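Local coordinates for DUF1436 domain-containing protein (Neisseria meningitidis, PDB 2GKP) that is of unknown function in the cell but probably acts as an immunity protein of contact-dependent growth inhibition, at residues Ala14-Asn19 with Gly158-Leu163; Arg21-Gln26 with Leu47-Glu52. One frame throughout, in Å; residues are numbered along the deposited sequence.

Contact 1: Ala14-Asn19 with Gly158-Leu163; sequences AGYKAN and GLKLAL
Tyr-16, in the conformer described (one of two modelled), and Leu-163 meet at about a right angle between the strand and the helix. The tyrosine CE2 lies 3.8 Å from CB of Leu-163, while its OH reaches the branch methyl CD2 of the same leucine at 3.6 Å. That methyl also touches CB of Ala-18, 3.9 Å away, and CD1 lies equally near, so the leucine fork straddles the alanine methyl. One turn back, the carbonyl O of Leu-159 approaches the ring obliquely, 3.6 Å from CE2; this oxygen already accepts the backbone N-H of Leu-163. With CG of Tyr-16 anti to the backbone N (chi1 169°), the ring is carried across to the helix. Tyr-16 and Ala-18 direct their CB atoms to the same side of strand 11-18, and helix 152-164 packs on this face of the antiparallel sheet; the axes of segments 14-18 and 158-163 cross at -58° and come within 10.1 Å. No hydrogen bond crosses. Further out, Val-114 and Ile-116 of strand 112-119 touch Tyr-16, as does Leu-54 of helix 51-63. The CB of Lys-17 is directed away from helix 152-164; its NZ hydrogen-bonds Ser-113 OG.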
loop_
_atom_site.group_PDB
_atom_site.type_symbol
_atom_site.label_atom_id
_atom_site.label_comp_id
_atom_site.label_asym_id
_atom_site.label_seq_id
_atom_site.Cartn_x
_atom_site.Cartn_y
_atom_site.Cartn_z
ATOM N N ALA A 14 -4.041 0.936 -2.756
ATOM C CA ALA A 14 -3.087 -0.027 -2.222
ATOM C C ALA A 14 -1.842 0.687 -1.792
ATOM O O ALA A 14 -1.630 1.842 -2.122
ATOM C CB ALA A 14 -2.721 -1.144 -3.266
ATOM N N GLY A 15 -1.013 -0.016 -1.023
ATOM C CA GLY A 15 0.249 0.544 -0.579
ATOM C C GLY A 15 1.422 -0.381 -0.890
ATOM O O GLY A 15 1.255 -1.604 -0.988
ATOM N N TYR A 16 2.593 0.228 -0.997
ATOM C CA TYR A 16 3.827 -0.473 -1.356
ATOM C C TYR A 16 4.896 0.120 -0.465
ATOM O O TYR A 16 5.343 1.260 -0.677
ATOM C CB TYR A 16 4.138 -0.274 -2.860
ATOM C CG TYR A 16 5.509 -0.715 -3.339
ATOM C CD1 TYR A 16 5.958 -2.017 -3.158
ATOM C CD2 TYR A 16 6.329 0.161 -4.041
ATOM C CE1 TYR A 16 7.221 -2.422 -3.642
ATOM C CE2 TYR A 16 7.599 -0.229 -4.512
ATOM C CZ TYR A 16 8.031 -1.517 -4.301
ATOM O OH TYR A 16 9.267 -1.908 -4.782
ATOM N N LYS A 17 5.261 -0.638 0.574
ATOM C CA LYS A 17 6.302 -0.218 1.526
ATOM C C LYS A 17 7.572 -1.023 1.334
ATOM O O LYS A 17 7.517 -2.145 0.824
ATOM C CB LYS A 17 5.818 -0.359 2.968
ATOM C CG LYS A 17 4.879 0.774 3.347
ATOM C CD LYS A 17 4.200 0.519 4.664
ATOM C CE LYS A 17 3.531 1.797 5.216
ATOM N NZ LYS A 17 2.511 2.323 4.252
ATOM N N ALA A 18 8.726 -0.457 1.716
ATOM C CA ALA A 18 10.002 -1.155 1.488
ATOM C C ALA A 18 10.977 -0.751 2.522
ATOM O O ALA A 18 11.150 0.447 2.761
ATOM C CB ALA A 18 10.578 -0.803 0.106
ATOM N N ASN A 19 11.662 -1.731 3.100
ATOM C CA ASN A 19 12.789 -1.434 3.987
ATOM C C ASN A 19 13.981 -2.272 3.568
ATOM O O ASN A 19 13.994 -2.798 2.443
ATOM C CB ASN A 19 12.386 -1.538 5.488
ATOM C CG ASN A 19 12.084 -2.962 5.963
ATOM O OD1 ASN A 19 11.619 -3.174 7.126
ATOM N ND2 ASN A 19 12.381 -3.941 5.119
ATOM N N GLY A 158 7.208 1.307 -12.867
ATOM C CA GLY A 158 6.782 2.590 -12.342
ATOM C C GLY A 158 6.717 2.549 -10.823
ATOM O O GLY A 158 6.997 3.542 -10.162
ATOM N N LEU A 159 6.410 1.395 -10.253
ATOM C CA LEU A 159 6.439 1.269 -8.785
ATOM C C LEU A 159 7.840 1.459 -8.230
ATOM O O LEU A 159 8.033 2.161 -7.216
ATOM C CB LEU A 159 5.886 -0.085 -8.333
ATOM C CG LEU A 159 4.384 -0.204 -8.638
ATOM C CD1 LEU A 159 3.965 -1.658 -8.793
ATOM C CD2 LEU A 159 3.619 0.460 -7.519
ATOM N N LYS A 160 8.817 0.815 -8.877
ATOM C CA LYS A 160 10.203 0.919 -8.431
ATOM C C LYS A 160 10.706 2.354 -8.601
ATOM O O LYS A 160 11.467 2.865 -7.759
ATOM C CB LYS A 160 11.070 -0.079 -9.221
ATOM C CG LYS A 160 10.802 -1.487 -8.765
ATOM C CD LYS A 160 11.841 -2.464 -9.308
ATOM C CE LYS A 160 11.430 -3.915 -9.101
ATOM N NZ LYS A 160 12.440 -4.864 -9.731
ATOM N N LEU A 161 10.274 3.012 -9.668
ATOM C CA LEU A 161 10.620 4.399 -9.908
ATOM C C LEU A 161 10.070 5.273 -8.791
ATOM O O LEU A 161 10.783 6.143 -8.237
ATOM C CB LEU A 161 10.083 4.869 -11.261
ATOM C CG LEU A 161 10.316 6.328 -11.648
ATOM C CD1 LEU A 161 11.825 6.674 -11.682
ATOM C CD2 LEU A 161 9.681 6.671 -12.984
ATOM N N ALA A 162 8.802 5.059 -8.428
ATOM C CA ALA A 162 8.246 5.860 -7.362
ATOM C C ALA A 162 8.978 5.600 -6.043
ATOM O O ALA A 162 9.219 6.540 -5.283
ATOM C CB ALA A 162 6.748 5.595 -7.204
ATOM N N LEU A 163 9.301 4.337 -5.745
ATOM C CA LEU A 163 10.070 4.039 -4.530
ATOM C C LEU A 163 11.408 4.807 -4.537
ATOM O O LEU A 163 11.845 5.351 -3.500
ATOM C CB LEU A 163 10.262 2.526 -4.401
ATOM C CG LEU A 163 11.226 2.123 -3.310
ATOM C CD1 LEU A 163 10.578 2.474 -2.035
ATOM C CD2 LEU A 163 11.454 0.613 -3.369
#

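Contact 2: Arg21-Gln26 with Leu47-Glu52; sequences RALIIQ and LDTDNE
Leu-47 lays its CD2 methyl on the chain at Ala-22 and Leu-23, and this is where the packing is tight. CD2 stands 3.5 Å from the carbonyl carbon of Ala-22 and 3.6 Å from CD2 of Leu-23, so a single methyl touches both backbone and side chain. The two leucines cross obliquely. Leu-23 keeps CG anti to its own carbonyl carbon (chi1 -43°), which brings CG to 4.0 Å from CA of Leu-47, and its branch CD1 to 4.0 Å from the Leu-47 O. Beyond it, CD1 of Leu-23 lies 4.2 Å from OG1 of Thr-49 in the conformer described, a looser touch; that hydroxyl is engaged by a hydrogen bond with Pro-46 O.

Leu-23 also touches Tyr-16 and Ala-18, continuing the apolar layer, and its backbone pairs with Leu-45 in the antiparallel sheet. The contact thus joins the start of strand 23-30 to the connection running from strand 34-45 into helix 51-63. Asp-50 is the N-cap of that helix, its OD1 hydrogen-bonded to Thr-53 OG1.

The solvent side is sparse by comparison. Leu-47 itself is exposed, and the approach to Arg-21 amounts to CD2 at 4.3 Å from its backbone C. The CB of Arg-21 is directed away from segment 47-52, and its guanidinium makes a cation-pi contact with Tyr-101. With no hydrogen bond between the segments, the contact rests on van der Waals and hydrophobic packing, while Thr-49 OG1 and Arg-21 NH1 are hydrogen-bonded to Pro-46 O and Leu-99 O.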
loop_
_atom_site.group_PDB
_atom_site.type_symbol
_atom_site.label_atom_id
_atom_site.label_comp_id
_atom_site.label_asym_id
_atom_site.label_seq_id
_atom_site.Cartn_x
_atom_site.Cartn_y
_atom_site.Cartn_z
ATOM N N ARG A 21 14.820 -5.122 4.356
ATOM C CA ARG A 21 14.588 -6.583 4.285
ATOM C C ARG A 21 13.515 -7.014 3.304
ATOM O O ARG A 21 13.509 -8.166 2.919
ATOM C CB ARG A 21 14.300 -7.161 5.638
ATOM C CG ARG A 21 15.507 -7.092 6.574
ATOM C CD ARG A 21 15.266 -7.848 7.884
ATOM N NE ARG A 21 16.357 -7.467 8.800
ATOM C CZ ARG A 21 16.368 -7.631 10.123
ATOM N NH1 ARG A 21 15.394 -8.301 10.726
ATOM N NH2 ARG A 21 17.382 -7.110 10.813
ATOM N N ALA A 22 12.581 -6.125 2.936
ATOM C CA ALA A 22 11.449 -6.580 2.157
ATOM C C ALA A 22 10.713 -5.469 1.483
ATOM O O ALA A 22 10.748 -4.306 1.929
ATOM C CB ALA A 22 10.458 -7.317 3.070
ATOM N N LEU A 23 9.993 -5.860 0.436
ATOM C CA LEU A 23 8.841 -5.099 -0.091
ATOM C C LEU A 23 7.557 -5.650 0.543
ATOM O O LEU A 23 7.480 -6.852 0.779
ATOM C CB LEU A 23 8.741 -5.234 -1.618
ATOM C CG LEU A 23 10.046 -5.118 -2.402
ATOM C CD1 LEU A 23 9.776 -5.321 -3.891
ATOM C CD2 LEU A 23 10.680 -3.749 -2.159
ATOM N N ILE A 24 6.597 -4.773 0.861
ATOM C CA ILE A 24 5.400 -5.167 1.594
ATOM C C ILE A 24 4.231 -4.505 0.871
ATOM O O ILE A 24 4.077 -3.287 0.895
ATOM C CB ILE A 24 5.485 -4.724 3.075
ATOM C CG1 ILE A 24 6.814 -5.181 3.714
ATOM C CG2 ILE A 24 4.266 -5.277 3.819
ATOM C CD1 ILE A 24 7.396 -4.217 4.683
ATOM N N ILE A 25 3.416 -5.316 0.188
ATOM C CA ILE A 25 2.340 -4.787 -0.643
ATOM C C ILE A 25 1.030 -5.039 0.096
ATOM O O ILE A 25 0.781 -6.135 0.622
ATOM C CB ILE A 25 2.294 -5.490 -2.007
ATOM C CG1 ILE A 25 3.580 -5.284 -2.796
ATOM C CG2 ILE A 25 1.078 -5.021 -2.790
ATOM C CD1 ILE A 25 4.117 -3.995 -2.741
ATOM N N GLN A 26 0.192 -4.013 0.157
ATOM C CA GLN A 26 -0.987 -4.093 0.991
ATOM C C GLN A 26 -2.218 -3.513 0.299
ATOM O O GLN A 26 -2.182 -2.377 -0.164
ATOM C CB GLN A 26 -0.685 -3.261 2.268
ATOM C CG GLN A 26 -1.791 -3.142 3.296
ATOM C CD GLN A 26 -2.082 -4.483 3.915
ATOM O OE1 GLN A 26 -1.180 -5.147 4.447
ATOM N NE2 GLN A 26 -3.331 -4.881 3.862
ATOM N N LEU A 47 13.578 -7.789 -2.347
ATOM C CA LEU A 47 13.765 -6.414 -2.865
ATOM C C LEU A 47 13.984 -6.325 -4.361
ATOM O O LEU A 47 13.663 -5.309 -4.963
ATOM C CB LEU A 47 14.927 -5.750 -2.155
ATOM C CG LEU A 47 14.824 -5.550 -0.658
ATOM C CD1 LEU A 47 16.061 -4.831 -0.133
ATOM C CD2 LEU A 47 13.599 -4.763 -0.333
ATOM N N ASP A 48 14.539 -7.359 -4.946
ATOM C CA ASP A 48 14.793 -7.365 -6.398
ATOM C C ASP A 48 13.815 -8.233 -7.152
ATOM O O ASP A 48 14.138 -8.754 -8.234
ATOM C CB ASP A 48 16.256 -7.724 -6.709
ATOM C CG ASP A 48 16.631 -9.094 -6.231
ATOM O OD1 ASP A 48 15.872 -9.721 -5.483
ATOM O OD2 ASP A 48 17.727 -9.566 -6.601
ATOM N N THR A 49 12.602 -8.333 -6.617
ATOM C CA THR A 49 11.508 -8.992 -7.314
ATOM C C THR A 49 11.406 -8.433 -8.713
ATOM O O THR A 49 11.566 -7.235 -8.903
ATOM C CB THR A 49 10.204 -8.709 -6.592
ATOM O OG1 THR A 49 10.273 -9.292 -5.314
ATOM C CG2 THR A 49 9.041 -9.370 -7.309
ATOM N N ASP A 50 11.117 -9.301 -9.679
ATOM C CA ASP A 50 11.014 -8.816 -11.027
ATOM C C ASP A 50 9.811 -7.901 -11.206
ATOM O O ASP A 50 8.837 -7.973 -10.439
ATOM C CB ASP A 50 10.979 -9.980 -12.008
ATOM C CG ASP A 50 9.696 -10.694 -11.982
ATOM O OD1 ASP A 50 9.515 -11.624 -11.166
ATOM O OD2 ASP A 50 8.861 -10.332 -12.837
ATOM N N ASN A 51 9.907 -7.011 -12.178
ATOM C CA ASN A 51 8.830 -6.038 -12.402
ATOM C C ASN A 51 7.468 -6.705 -12.654
ATOM O O ASN A 51 6.454 -6.231 -12.153
ATOM C CB ASN A 51 9.203 -5.111 -13.531
ATOM C CG ASN A 51 10.290 -4.130 -13.122
ATOM O OD1 ASN A 51 10.586 -4.017 -11.943
ATOM N ND2 ASN A 51 10.865 -3.423 -14.073
ATOM N N GLU A 52 7.435 -7.801 -13.411
ATOM C CA GLU A 52 6.152 -8.444 -13.672
ATOM C C GLU A 52 5.481 -8.963 -12.379
ATOM O O GLU A 52 4.248 -8.786 -12.207
ATOM C CB GLU A 52 6.316 -9.509 -14.775
ATOM C CG GLU A 52 5.026 -9.941 -15.469
ATOM C CD GLU A 52 4.290 -10.992 -14.666
ATOM O OE1 GLU A 52 4.955 -11.625 -13.828
ATOM O OE2 GLU A 52 3.068 -11.204 -14.862
#

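Overall arrangement
The centres of contacts 1 and 2 lie about 8 Å apart, on the same side of the chain's centre. They share the antiparallel sheet: strand 11-18 of contact 1 and strand 23-30 of contact 2 are consecutive in sequence and adjacent in space, with Gly-15 N probably hydrogen-bonded to Gln-26 O at 2.8 Å. Along the chain the order is 14-19, 21-26, 47-52 and 158-163, so contact 2 falls within the long span that contact 1 brings together. The later segments meet too, Lys-160 NZ standing 2.7 Å from Thr-49 O, a probable hydrogen bond. The C-terminal helix and the approach to helix 51-63 are thereby joined over one face of the sheet.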